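Local coordinates for RNA-dependent RNA polymerase (Toscana virus, PDB 6QW0), which probably cleaves host mRNAs through its manganese-binding cap-snatching endonuclease domain, supplying capped primers for viral transcription, at residues E188-F191 and R192-A196. Numbering follows the deposited sequence.
With SO4 (sulfate ion), chain E.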
ATOM      1  N   GLU A 188     -12.001  -4.079  -2.543  1.00 19.99           N
ATOM      2  CA  GLU A 188     -11.918  -2.665  -2.173  1.00 22.11           C
ATOM      3  C   GLU A 188     -10.714  -1.997  -2.826  1.00 21.99           C
ATOM      4  O   GLU A 188     -10.818  -0.887  -3.355  1.00 22.94           O
ATOM      5  CB  GLU A 188     -11.869  -2.513  -0.650  1.00 24.72           C
ATOM      6  CG  GLU A 188     -12.134  -1.082  -0.163  1.00 22.84           C
ATOM      7  CD  GLU A 188     -13.597  -0.668  -0.315  1.00 25.57           C
ATOM      8  OE1 GLU A 188     -14.444  -1.545  -0.586  1.00 27.97           O
ATOM      9  OE2 GLU A 188     -13.881   0.534  -0.182  1.00 25.94           O
ATOM     10  N   ILE A 189      -9.563  -2.676  -2.828  1.00 21.98           N
ATOM     11  CA  ILE A 189      -8.386  -2.144  -3.503  1.00 22.48           C
ATOM     12  C   ILE A 189      -8.654  -1.962  -4.995  1.00 23.18           C
ATOM     13  O   ILE A 189      -8.389  -0.898  -5.566  1.00 24.26           O
ATOM     14  CB  ILE A 189      -7.175  -3.061  -3.245  1.00 21.25           C
ATOM     15  CG1 ILE A 189      -6.781  -2.981  -1.759  1.00 24.05           C
ATOM     16  CG2 ILE A 189      -6.005  -2.683  -4.145  1.00 24.00           C
ATOM     17  CD1 ILE A 189      -6.075  -4.239  -1.240  1.00 22.93           C
ATOM     18  N   VAL A 190      -9.170  -3.004  -5.651  1.00 22.96           N
ATOM     19  CA  VAL A 190      -9.426  -2.922  -7.088  1.00 22.43           C
ATOM     20  C   VAL A 190     -10.493  -1.872  -7.391  1.00 21.01           C
ATOM     21  O   VAL A 190     -10.337  -1.065  -8.314  1.00 22.99           O
ATOM     22  CB  VAL A 190      -9.815  -4.305  -7.642  1.00 19.97           C
ATOM     23  CG1 VAL A 190     -10.193  -4.198  -9.125  1.00 22.77           C
ATOM     24  CG2 VAL A 190      -8.671  -5.297  -7.470  1.00 23.03           C
ATOM     25  N   PHE A 191     -11.570  -1.847  -6.611  1.00 19.78           N
ATOM     26  CA  PHE A 191     -12.623  -0.849  -6.828  1.00 20.11           C
ATOM     27  C   PHE A 191     -12.072   0.576  -6.744  1.00 23.37           C
ATOM     28  O   PHE A 191     -12.381   1.431  -7.583  1.00 24.23           O
ATOM     29  CB  PHE A 191     -13.740  -1.067  -5.809  1.00 22.40           C
ATOM     30  CG  PHE A 191     -14.970  -0.240  -6.064  1.00 20.56           C
ATOM     31  CD1 PHE A 191     -15.081   1.037  -5.531  1.00 23.93           C
ATOM     32  CD2 PHE A 191     -16.017  -0.739  -6.823  1.00 24.33           C
ATOM     33  CE1 PHE A 191     -16.210   1.807  -5.746  1.00 23.77           C
ATOM     34  CE2 PHE A 191     -17.156   0.030  -7.045  1.00 24.67           C
ATOM     35  CZ  PHE A 191     -17.255   1.296  -6.508  1.00 25.05           C
ATOM     36  N   ARG A 192     -11.260   0.860  -5.721  1.00 20.93           N
ATOM     37  CA  ARG A 192     -10.680   2.191  -5.582  1.00 22.15           C
ATOM     38  C   ARG A 192      -9.705   2.502  -6.714  1.00 20.90           C
ATOM     39  O   ARG A 192      -9.622   3.655  -7.163  1.00 23.15           O
ATOM     40  CB  ARG A 192      -9.975   2.315  -4.219  1.00 22.93           C
ATOM     41  CG  ARG A 192     -10.931   2.271  -3.022  1.00 25.13           C
ATOM     42  CD  ARG A 192     -10.175   2.451  -1.670  1.00 21.61           C
ATOM     43  NE  ARG A 192      -9.499   3.742  -1.584  1.00 23.22           N
ATOM     44  CZ  ARG A 192      -9.885   4.754  -0.809  1.00 23.50           C
ATOM     45  NH1 ARG A 192     -10.952   4.635  -0.023  1.00 23.64           N
ATOM     46  NH2 ARG A 192      -9.208   5.891  -0.828  1.00 24.55           N
ATOM     47  N   PHE A 193      -8.943   1.494  -7.173  1.00 21.89           N
ATOM     48  CA  PHE A 193      -8.012   1.695  -8.282  1.00 21.09           C
ATOM     49  C   PHE A 193      -8.763   2.050  -9.557  1.00 22.63           C
ATOM     50  O   PHE A 193      -8.372   2.976 -10.276  1.00 24.50           O
ATOM     51  CB  PHE A 193      -7.150   0.438  -8.488  1.00 21.70           C
ATOM     52  CG  PHE A 193      -6.137   0.544  -9.599  1.00 24.66           C
ATOM     53  CD1 PHE A 193      -5.214   1.584  -9.635  1.00 22.54           C
ATOM     54  CD2 PHE A 193      -6.073  -0.433 -10.589  1.00 27.07           C
ATOM     55  CE1 PHE A 193      -4.267   1.665 -10.646  1.00 23.30           C
ATOM     56  CE2 PHE A 193      -5.119  -0.361 -11.601  1.00 27.41           C
ATOM     57  CZ  PHE A 193      -4.219   0.680 -11.632  1.00 28.27           C
ATOM     58  N   ARG A 194      -9.854   1.337  -9.837  1.00 24.07           N
ATOM     59  CA  ARG A 194     -10.619   1.609 -11.050  1.00 24.71           C
ATOM     60  C   ARG A 194     -11.175   3.024 -11.032  1.00 26.29           C
ATOM     61  O   ARG A 194     -11.128   3.736 -12.045  1.00 24.69           O
ATOM     62  CB  ARG A 194     -11.746   0.594 -11.193  1.00 23.46           C
ATOM     63  CG  ARG A 194     -11.260  -0.825 -11.467  1.00 25.69           C
ATOM     64  CD  ARG A 194     -12.437  -1.766 -11.540  1.00 26.24           C
ATOM     65  NE  ARG A 194     -12.046  -3.105 -11.958  1.00 24.74           N
ATOM     66  CZ  ARG A 194     -12.910  -4.086 -12.198  1.00 28.50           C
ATOM     67  NH1 ARG A 194     -14.217  -3.874 -12.058  1.00 31.75           N
ATOM     68  NH2 ARG A 194     -12.468  -5.277 -12.572  1.00 28.38           N
ATOM     69  N   LEU A 195     -11.690   3.453  -9.883  1.00 23.96           N
ATOM     70  CA  LEU A 195     -12.220   4.806  -9.776  1.00 23.83           C
ATOM     71  C   LEU A 195     -11.108   5.836  -9.902  1.00 23.77           C
ATOM     72  O   LEU A 195     -11.284   6.884 -10.537  1.00 26.59           O
ATOM     73  CB  LEU A 195     -12.967   4.964  -8.452  1.00 24.74           C
ATOM     74  CG  LEU A 195     -13.537   6.358  -8.214  1.00 26.34           C
ATOM     75  CD1 LEU A 195     -14.550   6.706  -9.316  1.00 26.31           C
ATOM     76  CD2 LEU A 195     -14.181   6.429  -6.841  1.00 26.03           C
ATOM     77  N   ALA A 196      -9.944   5.545  -9.309  1.00 23.26           N
ATOM     78  CA  ALA A 196      -8.809   6.455  -9.410  1.00 24.86           C
ATOM     79  C   ALA A 196      -8.362   6.626 -10.853  1.00 28.02           C
ATOM     80  O   ALA A 196      -8.003   7.735 -11.267  1.00 27.26           O
ATOM     81  CB  ALA A 196      -7.659   5.956  -8.539  1.00 24.12           C
TER
HETATM   82  S   SO4 E 303     -14.624  -8.302 -11.799  1.00 42.63           S
HETATM   83  O1  SO4 E 303     -15.987  -8.687 -11.465  1.00 46.70           O
HETATM   84  O2  SO4 E 303     -14.637  -7.238 -12.799  1.00 48.29           O
HETATM   85  O3  SO4 E 303     -13.908  -9.467 -12.320  1.00 51.66           O
HETATM   86  O4  SO4 E 303     -13.978  -7.823 -10.586  1.00 34.43           O
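Val190 and Arg194 meet one turn apart on helix 183-203, where CG1 of Val190 lies 3.6 Å from NE of Arg194, obliquely to the guanidinium. The arginine reaches past the valine because CG stands anti to the carbonyl carbon (chi1 -68°) and the chain then runs extended to NE (chi3 173°).

Four successive i to i+4 backbone hydrogen bonds join the two turns, from Arg192 N to Glu188 O through Leu195 N to Phe191 O. The bond from Arg194 N to Val190 O measures 2.9 Å and is nearly straight, at 163°.

NH2 of Arg194 donates a hydrogen bond of 2.9 Å to O2 of a sulfate, probably from the crystallisation liquor; this oxygen lies at the guanidinium edge, in its plane, and its bond from NH1 is weak. The Phe172 carbonyl accepts from Arg194 NE, and the Phe172 ring makes a cation-pi contact with the same arginine. Glu188 and Arg192 make no direct salt bridge, OE2 and NH1 being 5.0 Å apart. Thr62 OG1 hydrogen-bonds to both, Gly60 N to Glu188 OE1. Phe81 offers Arg192 its carbonyl, at NH2, and a cation-pi contact; NE bonds weakly to Thr82 O.

Ile189 and Phe193 pack on Val170 of strand 163-171 and Thr82 of helix 77-82, joining this helix to the PDDEXK-type core. The buried Glu188 and Arg192 are thus satisfied through neighbouring loop and helix atoms, their opposite charges probably still stabilising each other, whereas Arg194 offers an edge that takes up an anion here.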